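Local coordinates for Rho GTPase-activating protein 5 (Homo sapiens, PDB 5U4V) that probably stimulates GTP hydrolysis by Rho-type GTPases and contains a pseudoGTPase domain with the fold of a G domain, at residues L11-L14 and L19-E22; C73-I78 and S82-F87. All blocks are in the same frame, centred on the assembly; numbering follows the deposited sequence.

How the interactions relate
Both contacts pack a helix against a parallel strand of one sheet, but on opposite faces: in interaction 1 helix 19-28 meets strand 8-14 through I13, and in interaction 2 helix 78-96 meets strand 69-75 through C73 and F75. The two strands are neighbours, joined by a probable hydrogen bond between L14 O and V74 N at 3.1 Å, and L19 CD2 packs on F75 CA. Interaction 1 is small, wholly buried and without hydrogen bonds between its segments. Interaction 2 also has a buried, largely apolar end around I84, yet it runs out to the exposed helix start, where a backbone hydrogen bond from S82 to I78 takes over.

Interaction 1: L11-L14 and L19-E22; sequences LFIL and LAQE
The methyl of A20 settles against the backbone and one branch of I13. A20 CB lies 3.4 Å from I13 CG2 and 3.1 Å from I13 O, so that the carbonyl and the methyl branch of the isoleucine together receive it. I13 CG2 also meets the helix backbone, at 3.6 Å from A20 CA. With CG1 set beside the backbone N (chi1 -65°), it is CG2, anti to that N, that turns to the helix, while the longer arm ending in CD1 lies farther from A20. The same methyl touches the end of the strand, 3.7 Å from L14 C, and a residue as small as alanine lets the backbones approach closely: L14 CA and A20 CA are 5.4 Å apart. This tight part is buried and purely apolar on its side-chain surfaces, and no hydrogen bond links the two segments. I13 is flanked by F72 and V74 of the neighbouring strand 69-75, whereas L14 points its side chain through to the other face of the sheet, onto F83 and F87. The outer side of the helix is looser. Q21 points away from the strand and does not touch it; its NE2 is hydrogen-bonded to N25 OD1, and its side chain rests on P49. The connection between this first strand and helix probably corresponds to the P-loop of a G domain. Here just four residues join strand to helix, without the GxxxxGK[S/T] signature, which is consistent with a pseudoGTPase version of the P-loop NTPase fold.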
ATOM      1  N   LEU A  11       9.205   1.371  -0.245  1.00 56.14           N
ATOM      2  CA  LEU A  11       7.768   1.246  -0.229  1.00 56.37           C
ATOM      3  C   LEU A  11       7.110   2.501  -0.652  1.00 53.68           C
ATOM      4  O   LEU A  11       6.949   3.418   0.149  1.00 54.04           O
ATOM      5  CB  LEU A  11       7.278   0.898   1.158  1.00 58.94           C
ATOM      6  CG  LEU A  11       6.855  -0.538   1.277  1.00 61.99           C
ATOM      7  CD1 LEU A  11       6.506  -0.852   2.730  1.00 63.26           C
ATOM      8  CD2 LEU A  11       5.642  -0.669   0.380  1.00 63.41           C
ATOM      9  N   PHE A  12       6.697   2.546  -1.894  1.00 52.96           N
ATOM     10  CA  PHE A  12       5.913   3.667  -2.353  1.00 52.16           C
ATOM     11  C   PHE A  12       4.483   3.579  -1.807  1.00 51.00           C
ATOM     12  O   PHE A  12       3.955   2.479  -1.538  1.00 50.25           O
ATOM     13  CB  PHE A  12       5.899   3.717  -3.879  1.00 53.53           C
ATOM     14  CG  PHE A  12       7.274   3.815  -4.503  1.00 55.18           C
ATOM     15  CD1 PHE A  12       7.870   5.061  -4.711  1.00 54.34           C
ATOM     16  CD2 PHE A  12       7.958   2.664  -4.918  1.00 57.24           C
ATOM     17  CE1 PHE A  12       9.130   5.164  -5.307  1.00 56.32           C
ATOM     18  CE2 PHE A  12       9.209   2.756  -5.535  1.00 59.50           C
ATOM     19  CZ  PHE A  12       9.798   4.010  -5.733  1.00 58.48           C
ATOM     20  N   ILE A  13       3.874   4.749  -1.613  1.00 47.04           N
ATOM     21  CA  ILE A  13       2.531   4.835  -1.072  1.00 44.90           C
ATOM     22  C   ILE A  13       1.726   5.847  -1.884  1.00 43.89           C
ATOM     23  O   ILE A  13       2.034   7.064  -1.865  1.00 40.92           O
ATOM     24  CB  ILE A  13       2.496   5.246   0.429  1.00 43.94           C
ATOM     25  CG1 ILE A  13       3.141   4.185   1.322  1.00 45.49           C
ATOM     26  CG2 ILE A  13       1.060   5.484   0.880  1.00 43.57           C
ATOM     27  CD1 ILE A  13       3.332   4.621   2.788  1.00 44.56           C
ATOM     28  N   LEU A  14       0.685   5.341  -2.561  1.00 44.36           N
ATOM     29  CA  LEU A  14      -0.263   6.158  -3.322  1.00 44.20           C
ATOM     30  C   LEU A  14      -1.454   6.539  -2.490  1.00 45.43           C
ATOM     31  O   LEU A  14      -1.963   5.730  -1.689  1.00 46.45           O
ATOM     32  CB  LEU A  14      -0.761   5.396  -4.506  1.00 46.13           C
ATOM     33  CG  LEU A  14       0.074   5.484  -5.768  1.00 47.82           C
ATOM     34  CD1 LEU A  14      -0.232   4.257  -6.607  1.00 48.92           C
ATOM     35  CD2 LEU A  14      -0.313   6.760  -6.523  1.00 48.11           C
ATOM     36  N   LEU A  19      -3.507  11.458   1.925  1.00 50.96           N
ATOM     37  CA  LEU A  19      -3.769  10.145   2.510  1.00 49.32           C
ATOM     38  C   LEU A  19      -2.487   9.286   2.578  1.00 44.66           C
ATOM     39  O   LEU A  19      -2.247   8.576   3.534  1.00 41.94           O
ATOM     40  CB  LEU A  19      -4.832   9.440   1.693  1.00 49.48           C
ATOM     41  CG  LEU A  19      -5.626   8.341   2.379  1.00 50.49           C
ATOM     42  CD1 LEU A  19      -6.289   8.861   3.622  1.00 49.53           C
ATOM     43  CD2 LEU A  19      -6.715   7.891   1.399  1.00 53.36           C
ATOM     44  N   ALA A  20      -1.679   9.385   1.537  1.00 43.04           N
ATOM     45  CA  ALA A  20      -0.419   8.682   1.475  1.00 43.98           C
ATOM     46  C   ALA A  20       0.585   9.257   2.466  1.00 44.29           C
ATOM     47  O   ALA A  20       1.493   8.572   2.890  1.00 42.58           O
ATOM     48  CB  ALA A  20       0.158   8.694   0.066  1.00 43.36           C
ATOM     49  N   GLN A  21       0.382  10.512   2.856  1.00 46.35           N
ATOM     50  CA  GLN A  21       1.325  11.164   3.735  1.00 45.22           C
ATOM     51  C   GLN A  21       1.054  10.815   5.182  1.00 44.69           C
ATOM     52  O   GLN A  21       1.991  10.641   5.998  1.00 44.70           O
ATOM     53  CB  GLN A  21       1.292  12.674   3.525  1.00 49.52           C
ATOM     54  CG  GLN A  21       2.333  13.400   4.377  1.00 53.22           C
ATOM     55  CD  GLN A  21       3.716  12.826   4.115  1.00 54.01           C
ATOM     56  OE1 GLN A  21       4.182  12.830   2.983  1.00 55.50           O
ATOM     57  NE2 GLN A  21       4.363  12.292   5.154  1.00 54.44           N
ATOM     58  N   GLU A  22      -0.224  10.754   5.525  1.00 44.38           N
ATOM     59  CA  GLU A  22      -0.659  10.428   6.880  1.00 45.31           C
ATOM     60  C   GLU A  22      -0.217   9.009   7.217  1.00 43.16           C
ATOM     61  O   GLU A  22       0.255   8.738   8.321  1.00 42.87           O
ATOM     62  CB  GLU A  22      -2.169  10.584   7.039  1.00 46.32           C
ATOM     63  CG  GLU A  22      -2.641  12.019   7.197  1.00 50.52           C
ATOM     64  CD  GLU A  22      -3.954  12.300   6.451  1.00 53.43           C
ATOM     65  OE1 GLU A  22      -5.049  12.328   7.091  1.00 52.93           O
ATOM     66  OE2 GLU A  22      -3.904  12.435   5.193  1.00 55.38           O
TER

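Interaction 2: C73-I78 and S82-F87; sequences CVFNSI and SFIGEF
I84 CD1 reaches from helix 78-96 onto the strand and touches three successive residues. It lies 3.5 Å from F75 CB, meets C73 CB and the carbonyl oxygen of V74 as well, and also touches F75 CD1 as the two side chains cross at about a right angle. The second branch, CG2, adds a contact with C73 CB at 4.0 Å. An extended arm (chi2 178°) carries CD1 this far. Shortening I84 to an alanine removes both branches beyond CB and would probably cost C73 and F75 their apolar partner on the helix, opening a gap between helix and strand. Farther along, S82 N donates to I78 O at 3.1 Å with an N-H...O angle of 150°, a bond of the first helical turn; S82 OG bonds instead to E79 O. S77 holds the N-cap position, its OG bonded to S80 OG, which also receives N76 N. Alongside, on the next strand 109-114, L113 touches F75 and L111 touches C73; strand 69-75, helix 78-96 and strand 109-114 form a beta-alpha-beta crossover. The chemistry implies a division of labour: shape-dependent apolar packing joins helix to sheet in the interior, and directional polar bonds order the turn at the surface.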
ATOM      1  N   CYS A  73      -1.330   1.130  -1.607  1.00 45.05           N
ATOM      2  CA  CYS A  73      -2.347   1.993  -2.187  1.00 43.25           C
ATOM      3  C   CYS A  73      -3.500   2.155  -1.220  1.00 41.99           C
ATOM      4  O   CYS A  73      -4.188   1.194  -0.879  1.00 42.02           O
ATOM      5  CB  CYS A  73      -2.829   1.443  -3.537  1.00 43.71           C
ATOM      6  SG  CYS A  73      -1.503   0.985  -4.684  1.00 47.50           S
ATOM      7  N   VAL A  74      -3.698   3.384  -0.782  1.00 41.24           N
ATOM      8  CA  VAL A  74      -4.608   3.746   0.304  1.00 39.53           C
ATOM      9  C   VAL A  74      -5.712   4.614  -0.303  1.00 39.72           C
ATOM     10  O   VAL A  74      -5.472   5.452  -1.154  1.00 39.18           O
ATOM     11  CB  VAL A  74      -3.882   4.564   1.421  1.00 40.58           C
ATOM     12  CG1 VAL A  74      -4.710   4.720   2.688  1.00 40.10           C
ATOM     13  CG2 VAL A  74      -2.555   3.963   1.730  1.00 42.32           C
ATOM     14  N   PHE A  75      -6.928   4.381   0.155  1.00 40.99           N
ATOM     15  CA  PHE A  75      -8.109   5.118  -0.263  1.00 42.08           C
ATOM     16  C   PHE A  75      -9.118   5.054   0.886  1.00 43.75           C
ATOM     17  O   PHE A  75      -9.092   4.098   1.701  1.00 41.44           O
ATOM     18  CB  PHE A  75      -8.700   4.510  -1.549  1.00 41.20           C
ATOM     19  CG  PHE A  75      -9.180   3.099  -1.391  1.00 40.86           C
ATOM     20  CD1 PHE A  75      -8.273   2.037  -1.363  1.00 38.97           C
ATOM     21  CD2 PHE A  75     -10.558   2.822  -1.183  1.00 40.58           C
ATOM     22  CE1 PHE A  75      -8.737   0.749  -1.165  1.00 39.90           C
ATOM     23  CE2 PHE A  75     -10.982   1.532  -0.988  1.00 39.53           C
ATOM     24  CZ  PHE A  75     -10.086   0.502  -0.999  1.00 39.15           C
ATOM     25  N   ASN A  76      -9.976   6.075   0.965  1.00 47.34           N
ATOM     26  CA  ASN A  76     -10.998   6.150   1.991  1.00 50.15           C
ATOM     27  C   ASN A  76     -12.377   6.599   1.469  1.00 53.50           C
ATOM     28  O   ASN A  76     -13.269   6.965   2.242  1.00 55.24           O
ATOM     29  CB  ASN A  76     -10.519   7.040   3.147  1.00 51.90           C
ATOM     30  CG  ASN A  76     -10.372   8.471   2.764  1.00 53.23           C
ATOM     31  OD1 ASN A  76     -10.452   8.824   1.591  1.00 56.73           O
ATOM     32  ND2 ASN A  76     -10.155   9.323   3.763  1.00 54.82           N
ATOM     33  N   SER A  77     -12.540   6.603   0.157  1.00 55.72           N
ATOM     34  CA  SER A  77     -13.790   7.056  -0.448  1.00 59.49           C
ATOM     35  C   SER A  77     -13.822   6.668  -1.901  1.00 58.89           C
ATOM     36  O   SER A  77     -12.863   6.082  -2.429  1.00 55.35           O
ATOM     37  CB  SER A  77     -13.953   8.563  -0.267  1.00 62.72           C
ATOM     38  OG  SER A  77     -12.905   9.241  -0.927  1.00 63.42           O
ATOM     39  N   ILE A  78     -14.938   6.977  -2.546  1.00 61.87           N
ATOM     40  CA  ILE A  78     -15.103   6.684  -3.973  1.00 61.55           C
ATOM     41  C   ILE A  78     -14.066   7.444  -4.777  1.00 60.81           C
ATOM     42  O   ILE A  78     -13.478   6.899  -5.707  1.00 61.20           O
ATOM     43  CB  ILE A  78     -16.532   7.000  -4.431  1.00 65.45           C
ATOM     44  CG1 ILE A  78     -17.511   6.066  -3.707  1.00 67.16           C
ATOM     45  CG2 ILE A  78     -16.681   6.829  -5.936  1.00 67.79           C
ATOM     46  CD1 ILE A  78     -18.977   6.448  -3.830  1.00 72.46           C
ATOM     47  N   SER A  82     -10.951   5.727  -7.048  1.00 51.20           N
ATOM     48  CA  SER A  82     -10.860   5.987  -8.496  1.00 51.73           C
ATOM     49  C   SER A  82      -9.496   6.514  -8.910  1.00 51.20           C
ATOM     50  O   SER A  82      -8.941   6.046  -9.900  1.00 50.60           O
ATOM     51  CB  SER A  82     -11.953   6.972  -8.944  1.00 54.65           C
ATOM     52  OG  SER A  82     -11.850   8.196  -8.240  1.00 57.07           O
ATOM     53  N   PHE A  83      -8.972   7.489  -8.158  1.00 51.37           N
ATOM     54  CA  PHE A  83      -7.608   7.981  -8.330  1.00 52.02           C
ATOM     55  C   PHE A  83      -6.612   6.815  -8.379  1.00 50.71           C
ATOM     56  O   PHE A  83      -5.770   6.776  -9.239  1.00 54.54           O
ATOM     57  CB  PHE A  83      -7.281   8.972  -7.197  1.00 53.96           C
ATOM     58  CG  PHE A  83      -5.838   9.350  -7.110  1.00 55.20           C
ATOM     59  CD1 PHE A  83      -4.943   8.585  -6.360  1.00 53.79           C
ATOM     60  CD2 PHE A  83      -5.367  10.468  -7.780  1.00 59.17           C
ATOM     61  CE1 PHE A  83      -3.597   8.916  -6.292  1.00 55.15           C
ATOM     62  CE2 PHE A  83      -4.013  10.810  -7.735  1.00 60.14           C
ATOM     63  CZ  PHE A  83      -3.125  10.029  -6.988  1.00 58.49           C
ATOM     64  N   ILE A  84      -6.724   5.877  -7.448  1.00 49.00           N
ATOM     65  CA  ILE A  84      -5.893   4.692  -7.402  1.00 50.24           C
ATOM     66  C   ILE A  84      -6.074   3.840  -8.654  1.00 52.00           C
ATOM     67  O   ILE A  84      -5.083   3.448  -9.297  1.00 49.63           O
ATOM     68  CB  ILE A  84      -6.217   3.805  -6.183  1.00 49.49           C
ATOM     69  CG1 ILE A  84      -5.735   4.453  -4.877  1.00 49.85           C
ATOM     70  CG2 ILE A  84      -5.580   2.437  -6.336  1.00 48.54           C
ATOM     71  CD1 ILE A  84      -6.094   3.602  -3.684  1.00 48.76           C
ATOM     72  N   GLY A  85      -7.339   3.532  -8.969  1.00 52.37           N
ATOM     73  CA  GLY A  85      -7.665   2.823 -10.212  1.00 56.55           C
ATOM     74  C   GLY A  85      -7.069   3.575 -11.390  1.00 59.93           C
ATOM     75  O   GLY A  85      -6.227   3.054 -12.155  1.00 59.78           O
ATOM     76  N   GLU A  86      -7.457   4.843 -11.467  1.00 61.88           N
ATOM     77  CA  GLU A  86      -7.056   5.705 -12.540  1.00 65.28           C
ATOM     78  C   GLU A  86      -5.549   5.790 -12.610  1.00 66.85           C
ATOM     79  O   GLU A  86      -4.988   5.835 -13.691  1.00 69.44           O
ATOM     80  CB  GLU A  86      -7.692   7.099 -12.373  1.00 67.20           C
ATOM     81  CG  GLU A  86      -7.258   8.157 -13.380  1.00 72.90           C
ATOM     82  CD  GLU A  86      -8.303   9.248 -13.571  1.00 75.32           C
ATOM     83  OE1 GLU A  86      -9.503   8.898 -13.597  1.00 74.96           O
ATOM     84  OE2 GLU A  86      -7.924  10.439 -13.721  1.00 76.66           O
ATOM     85  N   PHE A  87      -4.890   5.815 -11.462  1.00 64.48           N
ATOM     86  CA  PHE A  87      -3.457   5.930 -11.497  1.00 63.75           C
ATOM     87  C   PHE A  87      -2.792   4.641 -11.903  1.00 61.55           C
ATOM     88  O   PHE A  87      -1.818   4.659 -12.627  1.00 65.57           O
ATOM     89  CB  PHE A  87      -2.885   6.410 -10.182  1.00 65.11           C
ATOM     90  CG  PHE A  87      -1.458   6.814 -10.291  1.00 68.40           C
ATOM     91  CD1 PHE A  87      -0.440   5.867 -10.189  1.00 70.50           C
ATOM     92  CD2 PHE A  87      -1.124   8.141 -10.546  1.00 73.99           C
ATOM     93  CE1 PHE A  87       0.903   6.239 -10.338  1.00 73.43           C
ATOM     94  CE2 PHE A  87       0.216   8.529 -10.685  1.00 76.77           C
ATOM     95  CZ  PHE A  87       1.232   7.575 -10.552  1.00 75.83           C
TER